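Local coordinates for protein uncharacterized metal-dependent hydrolase (Pyrococcus horikoshii, PDB 3IGH) that is uncharacterised but probably hydrolyses carbon-nitrogen bonds other than peptide bonds, at residues 326-331 and 335-340; 259-264 and 298-303. One frame throughout, in Å; residues are numbered along the deposited sequence.

Contact 1: residues 326-331 and 335-340. With SO4 (sulfate ion), chain B.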
ATOM      1  N   ASP A 326      28.126  11.971  -6.823  1.00 31.82           N
ATOM      2  CA  ASP A 326      29.007  10.852  -6.437  1.00 32.49           C
ATOM      3  C   ASP A 326      28.198   9.663  -5.909  1.00 36.23           C
ATOM      4  O   ASP A 326      28.471   8.513  -6.268  1.00 33.41           O
ATOM      5  CB  ASP A 326      30.028  11.289  -5.373  1.00 30.98           C
ATOM      6  CG  ASP A 326      31.188  12.104  -5.947  1.00 33.64           C
ATOM      7  OD1 ASP A 326      31.303  12.231  -7.178  1.00 33.79           O
ATOM      8  OD2 ASP A 326      31.989  12.631  -5.148  1.00 38.53           O
ATOM      9  N   VAL A 327      27.188   9.951  -5.083  1.00 33.48           N
ATOM     10  CA  VAL A 327      26.308   8.925  -4.516  1.00 30.68           C
ATOM     11  C   VAL A 327      25.555   8.192  -5.628  1.00 31.40           C
ATOM     12  O   VAL A 327      25.553   6.956  -5.678  1.00 29.40           O
ATOM     13  CB  VAL A 327      25.333   9.525  -3.461  1.00 28.60           C
ATOM     14  CG1 VAL A 327      24.370   8.474  -2.928  1.00 25.17           C
ATOM     15  CG2 VAL A 327      26.125  10.113  -2.304  1.00 26.51           C
ATOM     16  N   PHE A 328      24.959   8.956  -6.545  1.00 26.72           N
ATOM     17  CA  PHE A 328      24.216   8.375  -7.657  1.00 31.76           C
ATOM     18  C   PHE A 328      25.103   7.614  -8.667  1.00 30.94           C
ATOM     19  O   PHE A 328      24.686   6.586  -9.224  1.00 34.18           O
ATOM     20  CB  PHE A 328      23.318   9.437  -8.333  1.00 26.02           C
ATOM     21  CG  PHE A 328      22.159   9.902  -7.452  1.00 25.86           C
ATOM     22  CD1 PHE A 328      21.541   9.026  -6.564  1.00 28.44           C
ATOM     23  CD2 PHE A 328      21.682  11.209  -7.535  1.00 31.45           C
ATOM     24  CE1 PHE A 328      20.473   9.442  -5.761  1.00 31.25           C
ATOM     25  CE2 PHE A 328      20.619  11.638  -6.736  1.00 29.34           C
ATOM     26  CZ  PHE A 328      20.012  10.761  -5.854  1.00 29.16           C
ATOM     27  N   GLU A 329      26.333   8.082  -8.857  1.00 34.53           N
ATOM     28  CA  GLU A 329      27.262   7.396  -9.742  1.00 35.52           C
ATOM     29  C   GLU A 329      27.654   6.033  -9.174  1.00 36.36           C
ATOM     30  O   GLU A 329      27.564   5.027  -9.882  1.00 30.96           O
ATOM     31  CB  GLU A 329      28.513   8.235 -10.000  1.00 36.75           C
ATOM     32  CG  GLU A 329      29.461   7.598 -11.006  1.00 36.82           C
ATOM     33  CD  GLU A 329      30.912   8.024 -10.820  1.00 61.71           C
ATOM     34  OE1 GLU A 329      31.772   7.477 -11.536  1.00 54.73           O
ATOM     35  OE2 GLU A 329      31.198   8.899  -9.968  1.00 53.05           O
ATOM     36  N   THR A 330      28.025   6.000  -7.892  1.00 32.53           N
ATOM     37  CA  THR A 330      28.502   4.796  -7.203  0.50 36.32           C
ATOM     38  C   THR A 330      27.421   3.708  -7.092  1.00 39.19           C
ATOM     39  O   THR A 330      27.696   2.511  -7.193  1.00 36.48           O
ATOM     40  CB  THR A 330      29.032   5.174  -5.789  0.50 38.23           C
ATOM     41  OG1 THR A 330      30.093   6.130  -5.912  0.50 35.66           O
ATOM     42  CG2 THR A 330      29.547   3.970  -5.035  0.50 37.44           C
ATOM     43  N   THR A 331      26.184   4.141  -6.857  1.00 31.01           N
ATOM     44  CA  THR A 331      25.088   3.201  -6.680  1.00 32.61           C
ATOM     45  C   THR A 331      24.503   2.786  -8.026  1.00 34.86           C
ATOM     46  O   THR A 331      23.729   1.831  -8.105  1.00 35.04           O
ATOM     47  CB  THR A 331      23.986   3.778  -5.772  1.00 30.48           C
ATOM     48  OG1 THR A 331      23.538   5.042  -6.294  1.00 32.54           O
ATOM     49  CG2 THR A 331      24.512   3.961  -4.362  1.00 32.46           C
ATOM     50  N   GLY A 335      18.907   8.918  -9.473  1.00 29.20           N
ATOM     51  CA  GLY A 335      18.008   9.464  -8.466  1.00 28.41           C
ATOM     52  C   GLY A 335      17.536  10.872  -8.771  1.00 32.31           C
ATOM     53  O   GLY A 335      17.660  11.362  -9.898  1.00 30.85           O
ATOM     54  N   ARG A 336      16.972  11.524  -7.763  1.00 27.13           N
ATOM     55  CA  ARG A 336      16.550  12.900  -7.925  1.00 22.86           C
ATOM     56  C   ARG A 336      17.329  13.822  -6.997  1.00 25.96           C
ATOM     57  O   ARG A 336      17.734  13.422  -5.900  1.00 28.99           O
ATOM     58  CB  ARG A 336      15.016  13.062  -7.791  1.00 26.71           C
ATOM     59  CG  ARG A 336      14.389  12.428  -6.580  1.00 28.61           C
ATOM     60  CD  ARG A 336      12.866  12.661  -6.525  1.00 28.32           C
ATOM     61  NE  ARG A 336      12.515  14.053  -6.242  1.00 30.40           N
ATOM     62  CZ  ARG A 336      11.269  14.511  -6.136  1.00 30.77           C
ATOM     63  NH1 ARG A 336      10.229  13.695  -6.276  1.00 25.63           N
ATOM     64  NH2 ARG A 336      11.066  15.796  -5.883  1.00 29.53           N
ATOM     65  N   ILE A 337      17.583  15.035  -7.480  1.00 28.00           N
ATOM     66  CA  ILE A 337      18.251  16.046  -6.679  0.50 30.78           C
ATOM     67  C   ILE A 337      17.270  17.184  -6.413  1.00 28.30           C
ATOM     68  O   ILE A 337      16.562  17.623  -7.310  1.00 28.04           O
ATOM     69  CB  ILE A 337      19.565  16.524  -7.342  0.50 31.53           C
ATOM     70  CG1 ILE A 337      20.644  15.453  -7.166  0.50 33.97           C
ATOM     71  CG2 ILE A 337      20.064  17.844  -6.736  0.50 31.56           C
ATOM     72  CD1 ILE A 337      21.641  15.404  -8.298  0.50 27.45           C
ATOM     73  N   GLU A 338      17.220  17.611  -5.153  1.00 30.56           N
ATOM     74  CA  GLU A 338      16.353  18.690  -4.719  1.00 29.09           C
ATOM     75  C   GLU A 338      17.149  19.987  -4.652  1.00 32.11           C
ATOM     76  O   GLU A 338      18.279  19.996  -4.140  1.00 29.33           O
ATOM     77  CB  GLU A 338      15.755  18.371  -3.348  1.00 29.81           C
ATOM     78  CG  GLU A 338      15.164  16.963  -3.233  1.00 34.51           C
ATOM     79  CD  GLU A 338      14.159  16.656  -4.337  1.00 42.66           C
ATOM     80  OE1 GLU A 338      13.118  17.339  -4.412  1.00 33.71           O
ATOM     81  OE2 GLU A 338      14.419  15.733  -5.134  1.00 39.99           O
ATOM     82  N   HIS A 339      16.532  21.053  -5.177  1.00 30.74           N
ATOM     83  CA  HIS A 339      17.056  22.424  -5.256  1.00 28.65           C
ATOM     84  C   HIS A 339      17.977  22.661  -6.450  1.00 31.51           C
ATOM     85  O   HIS A 339      17.628  23.420  -7.368  1.00 30.37           O
ATOM     86  CB  HIS A 339      17.734  22.871  -3.956  1.00 29.60           C
ATOM     87  CG  HIS A 339      16.815  22.928  -2.776  1.00 35.43           C
ATOM     88  ND1 HIS A 339      16.282  24.109  -2.306  1.00 43.29           N
ATOM     89  CD2 HIS A 339      16.359  21.954  -1.953  1.00 38.86           C
ATOM     90  CE1 HIS A 339      15.519  23.856  -1.257  1.00 46.25           C
ATOM     91  NE2 HIS A 339      15.546  22.556  -1.024  1.00 37.47           N
ATOM     92  N   ALA A 340      19.149  22.020  -6.422  1.00 24.91           N
ATOM     93  CA  ALA A 340      20.199  22.202  -7.440  1.00 26.63           C
ATOM     94  C   ALA A 340      20.462  23.693  -7.692  1.00 28.57           C
ATOM     95  O   ALA A 340      20.499  24.155  -8.837  1.00 30.05           O
ATOM     96  CB  ALA A 340      19.840  21.464  -8.739  1.00 29.02           C
TER
HETATM   97  S   SO4 B   1      14.524  20.849   2.023  1.00 55.65           S
HETATM   98  O1  SO4 B   1      13.242  20.214   2.254  1.00 45.31           O
HETATM   99  O2  SO4 B   1      14.301  22.195   1.520  1.00 62.11           O
HETATM  100  O3  SO4 B   1      15.241  20.950   3.287  1.00 61.71           O
HETATM  101  O4  SO4 B   1      15.277  20.074   1.030  1.00 50.26           O
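In the turn that leads from helix 318-331 back into the barrel, the Phe328 ring lies against Gly335, and the contact closes the beta-alpha-beta unit of strand 310-315, helix 318-331 and strand 336-337. Gly335 CA sits over one face of the ring, 3.7 Å from its centroid and 17° off the normal, a CH-pi contact. A glycine suits the spot because a CB would run into the ring. At the ring's edge, Phe328 CE2 lies 3.5 Å from Arg336 O, and in the modelled conformer Ile337 CG1 also comes near. Phe328 CG is anti to its carbonyl carbon, beside the backbone N (chi1 -68°), which sends the ring from the helix to the strand, where it also reaches Ile313 and Val356. This is the helix-on-strand layer of a TIM barrel, the fold of the amidohydrolase clan. Arg336 points away from the helix and grips Glu338 side-on: NE gives a 2.8 Å bond to Glu338 OE2, while NH2 reaches Glu338 OE1 at 3.0 Å. Both are syn approaches, tilted from the carboxylate plane. Arg336 NH2 also bonds Ser66 O and Glu338 OE1 is hydrogen-bonded to His67 ND1, so the buried charges are paired and held. Farther along, His339 NE2 donates to O2 of a sulfate, probably from the crystallisation liquor; that oxygen lies at the imidazole edge, in its plane.

Contact 2: residues 259-264 and 298-303. With SO4 (sulfate ion), chain R; SO4 (sulfate ion), chain B.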
ATOM      1  N   ALA A 259       6.872   6.300  -1.643  1.00 25.86           N
ATOM      2  CA  ALA A 259       7.628   6.600  -2.866  1.00 25.33           C
ATOM      3  C   ALA A 259       9.153   6.493  -2.720  1.00 25.42           C
ATOM      4  O   ALA A 259       9.835   6.036  -3.632  1.00 24.32           O
ATOM      5  CB  ALA A 259       7.250   8.004  -3.398  1.00 23.28           C
ATOM      6  N   GLY A 260       9.694   6.950  -1.600  1.00 26.86           N
ATOM      7  CA  GLY A 260      11.148   7.053  -1.488  1.00 26.50           C
ATOM      8  C   GLY A 260      11.656   7.485  -0.132  1.00 23.48           C
ATOM      9  O   GLY A 260      10.907   7.506   0.839  1.00 27.13           O
ATOM     10  N   VAL A 261      12.944   7.809  -0.086  1.00 24.99           N
ATOM     11  CA  VAL A 261      13.593   8.357   1.106  1.00 26.54           C
ATOM     12  C   VAL A 261      14.182   9.723   0.735  1.00 23.83           C
ATOM     13  O   VAL A 261      14.576   9.949  -0.417  1.00 24.86           O
ATOM     14  CB  VAL A 261      14.718   7.398   1.647  1.00 28.88           C
ATOM     15  CG1 VAL A 261      15.873   7.270   0.653  1.00 27.20           C
ATOM     16  CG2 VAL A 261      15.244   7.852   3.018  1.00 24.86           C
ATOM     17  N   LYS A 262      14.251  10.620   1.714  1.00 27.42           N
ATOM     18  CA  LYS A 262      14.837  11.934   1.515  1.00 27.63           C
ATOM     19  C   LYS A 262      16.138  12.077   2.317  1.00 24.42           C
ATOM     20  O   LYS A 262      16.162  11.838   3.522  1.00 27.66           O
ATOM     21  CB  LYS A 262      13.822  13.029   1.882  1.00 28.08           C
ATOM     22  CG  LYS A 262      14.369  14.462   1.917  1.00 29.52           C
ATOM     23  CD  LYS A 262      14.929  14.915   0.577  1.00 36.09           C
ATOM     24  CE  LYS A 262      15.524  16.315   0.685  1.00 48.91           C
ATOM     25  NZ  LYS A 262      14.515  17.354   1.011  1.00 50.79           N
ATOM     26  N   LEU A 263      17.204  12.456   1.619  1.00 24.18           N
ATOM     27  CA  LEU A 263      18.534  12.663   2.208  1.00 25.30           C
ATOM     28  C   LEU A 263      19.039  14.092   1.993  1.00 28.46           C
ATOM     29  O   LEU A 263      18.567  14.801   1.100  1.00 29.94           O
ATOM     30  CB  LEU A 263      19.552  11.702   1.572  1.00 28.48           C
ATOM     31  CG  LEU A 263      19.190  10.210   1.617  1.00 33.59           C
ATOM     32  CD1 LEU A 263      20.173   9.408   0.800  1.00 26.21           C
ATOM     33  CD2 LEU A 263      19.155   9.755   3.048  1.00 36.96           C
ATOM     34  N   PHE A 264      20.045  14.471   2.778  1.00 28.98           N
ATOM     35  CA  PHE A 264      20.636  15.816   2.745  1.00 31.01           C
ATOM     36  C   PHE A 264      22.145  15.719   2.577  1.00 36.90           C
ATOM     37  O   PHE A 264      22.791  14.901   3.224  1.00 31.21           O
ATOM     38  CB  PHE A 264      20.353  16.544   4.063  1.00 33.09           C
ATOM     39  CG  PHE A 264      18.902  16.832   4.300  1.00 36.67           C
ATOM     40  CD1 PHE A 264      18.351  18.054   3.907  1.00 45.48           C
ATOM     41  CD2 PHE A 264      18.081  15.889   4.917  1.00 35.15           C
ATOM     42  CE1 PHE A 264      17.003  18.330   4.124  1.00 52.10           C
ATOM     43  CE2 PHE A 264      16.726  16.152   5.130  1.00 40.68           C
ATOM     44  CZ  PHE A 264      16.189  17.377   4.736  1.00 46.71           C
ATOM     45  N   ILE A 298      25.446   6.686   0.773  1.00 28.77           N
ATOM     46  CA  ILE A 298      25.422   5.496  -0.082  1.00 33.25           C
ATOM     47  C   ILE A 298      24.705   4.346   0.604  1.00 30.53           C
ATOM     48  O   ILE A 298      23.900   3.662  -0.026  1.00 30.42           O
ATOM     49  CB  ILE A 298      26.852   5.081  -0.508  1.00 31.55           C
ATOM     50  CG1 ILE A 298      27.408   6.120  -1.472  1.00 31.62           C
ATOM     51  CG2 ILE A 298      26.876   3.700  -1.219  1.00 30.85           C
ATOM     52  CD1 ILE A 298      28.889   6.278  -1.373  1.00 37.69           C
ATOM     53  N   ARG A 299      24.985   4.153   1.894  1.00 27.98           N
ATOM     54  CA  ARG A 299      24.341   3.095   2.673  1.00 35.79           C
ATOM     55  C   ARG A 299      22.812   3.247   2.708  1.00 38.45           C
ATOM     56  O   ARG A 299      22.070   2.276   2.507  1.00 27.96           O
ATOM     57  CB  ARG A 299      24.905   3.069   4.096  1.00 34.14           C
ATOM     58  CG  ARG A 299      24.294   2.009   4.996  1.00 52.40           C
ATOM     59  CD  ARG A 299      24.883   2.061   6.387  1.00 76.21           C
ATOM     60  NE  ARG A 299      26.155   1.348   6.444  1.00 94.04           N
ATOM     61  CZ  ARG A 299      26.327   0.152   6.999  1.00 85.20           C
ATOM     62  NH1 ARG A 299      27.526  -0.400   6.984  1.00 72.26           N
ATOM     63  NH2 ARG A 299      25.314  -0.489   7.575  1.00 69.30           N
ATOM     64  N   ILE A 300      22.344   4.465   2.949  1.00 29.77           N
ATOM     65  CA  ILE A 300      20.896   4.714   2.982  1.00 29.15           C
ATOM     66  C   ILE A 300      20.269   4.539   1.580  1.00 25.17           C
ATOM     67  O   ILE A 300      19.197   3.927   1.439  1.00 30.60           O
ATOM     68  CB  ILE A 300      20.545   6.074   3.636  1.00 29.60           C
ATOM     69  CG1 ILE A 300      21.107   6.136   5.066  1.00 32.63           C
ATOM     70  CG2 ILE A 300      19.024   6.260   3.704  1.00 30.48           C
ATOM     71  CD1 ILE A 300      21.094   7.527   5.704  1.00 30.47           C
ATOM     72  N   THR A 301      20.947   5.062   0.562  1.00 25.67           N
ATOM     73  CA  THR A 301      20.542   4.894  -0.830  1.00 26.09           C
ATOM     74  C   THR A 301      20.379   3.405  -1.180  1.00 27.36           C
ATOM     75  O   THR A 301      19.365   3.008  -1.749  1.00 25.82           O
ATOM     76  CB  THR A 301      21.555   5.574  -1.784  1.00 28.86           C
ATOM     77  OG1 THR A 301      21.579   6.986  -1.530  1.00 27.75           O
ATOM     78  CG2 THR A 301      21.195   5.335  -3.251  1.00 26.10           C
ATOM     79  N   GLU A 302      21.356   2.581  -0.802  1.00 27.70           N
ATOM     80  CA  GLU A 302      21.289   1.143  -1.087  1.00 26.41           C
ATOM     81  C   GLU A 302      20.183   0.420  -0.322  1.00 24.70           C
ATOM     82  O   GLU A 302      19.558  -0.497  -0.868  1.00 27.70           O
ATOM     83  CB  GLU A 302      22.647   0.454  -0.875  1.00 28.44           C
ATOM     84  CG  GLU A 302      23.740   0.867  -1.884  1.00 26.67           C
ATOM     85  CD  GLU A 302      23.398   0.554  -3.342  1.00 36.80           C
ATOM     86  OE1 GLU A 302      24.095  -0.284  -3.939  1.00 44.58           O
ATOM     87  OE2 GLU A 302      22.449   1.157  -3.910  1.00 46.70           O
ATOM     88  N   LYS A 303      19.956   0.817   0.931  1.00 25.39           N
ATOM     89  CA  LYS A 303      18.838   0.307   1.716  0.50 30.27           C
ATOM     90  C   LYS A 303      17.513   0.599   0.995  1.00 31.19           C
ATOM     91  O   LYS A 303      16.666  -0.289   0.819  1.00 27.73           O
ATOM     92  CB  LYS A 303      18.854   0.950   3.103  0.50 27.71           C
ATOM     93  CG  LYS A 303      17.795   0.425   4.064  0.50 34.03           C
ATOM     94  CD  LYS A 303      17.795   1.201   5.386  0.50 37.73           C
ATOM     95  CE  LYS A 303      19.072   0.982   6.191  0.50 43.01           C
ATOM     96  NZ  LYS A 303      19.275  -0.459   6.507  0.50 35.84           N
TER
HETATM   97  S   SO4 R 503      21.908  -1.226   8.191  1.00115.84           S
HETATM   98  O1  SO4 R 503      22.035   0.230   8.212  1.00115.05           O
HETATM   99  O2  SO4 R 503      23.081  -1.828   8.819  1.00119.51           O
HETATM  100  O3  SO4 R 503      20.713  -1.621   8.931  1.00114.30           O
HETATM  101  O4  SO4 R 503      21.805  -1.692   6.810  1.00108.98           O
HETATM  102  S   SO4 B   1      14.524  20.849   2.023  1.00 55.65           S
HETATM  103  O1  SO4 B   1      13.242  20.214   2.254  1.00 45.31           O
HETATM  104  O2  SO4 B   1      14.301  22.195   1.520  1.00 62.11           O
HETATM  105  O3  SO4 B   1      15.241  20.950   3.287  1.00 61.71           O
HETATM  106  O4  SO4 B   1      15.277  20.074   1.030  1.00 50.26           O
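Leu263 and Ile300 make the closest apolar contact between strand 256-264 and helix 294-305, a strand and an outer helix of the TIM barrel. Leu263 CD2 meets Ile300 CG2 at 3.6 Å, the two branched side chains slanting across each other, and its other methyl, CD1, lies 3.6 Å from Thr301 OG1. Val261, two residues back on the same face of the strand, adds a looser touch, its CG2 4.2 Å from Ile300 CG2. CG1 of Ile300 stands beside the backbone N (chi1 -58°), which puts CG2 anti to that N, and CG2 meets both strand residues. Strand and helix segments run antiparallel, at 175° with axes 9.4 Å apart, a spacing that branched aliphatic side chains fill well. Thr301 can stand in this apolar layer because its hydroxyl bonds back to Leu297 O within its own helix. Outward from this layer, Leu240 of helix 237-246 packs on Ile300, while Val311 of the next strand lies against Val261, Leu263 and Thr301.

Lys262 alternates to the other face of the strand, toward the barrel interior, where its NZ donates to O4 of the sulfate that His67, His314 and His339 also bind. The ion is probably from the crystallisation liquor, and such a cluster of basic groups suits an anion. Phe264 follows, with Lys262 CE above one face of its ring. On the helix's solvent side a second sulfate is met by Arg299, whose NH2 makes a weak hydrogen bond to its O1 at 3.4 Å.

Overall arrangement
Both contacts are buried and join outer helices to strands of the same barrel, with centres about 10 Å apart. Contact 1 links elements close in sequence and relies on an aromatic face against a glycine; contact 2 joins elements separated by a longer connection of 33 residues and uses branched aliphatic methyls. The two helices also pack directly: Val327 CG1 lies 3.5 Å from Thr301 OG1, and Thr331 CG2 is 3.8 Å from Thr301 CG2. On the inner faces of the strands the chemistry turns polar, since Lys262 and His339 converge on one sulfate in the barrel interior and Lys262 also touches Glu338. The second sulfate, beside Arg299, lies instead on the solvent-facing side of helix 294-305.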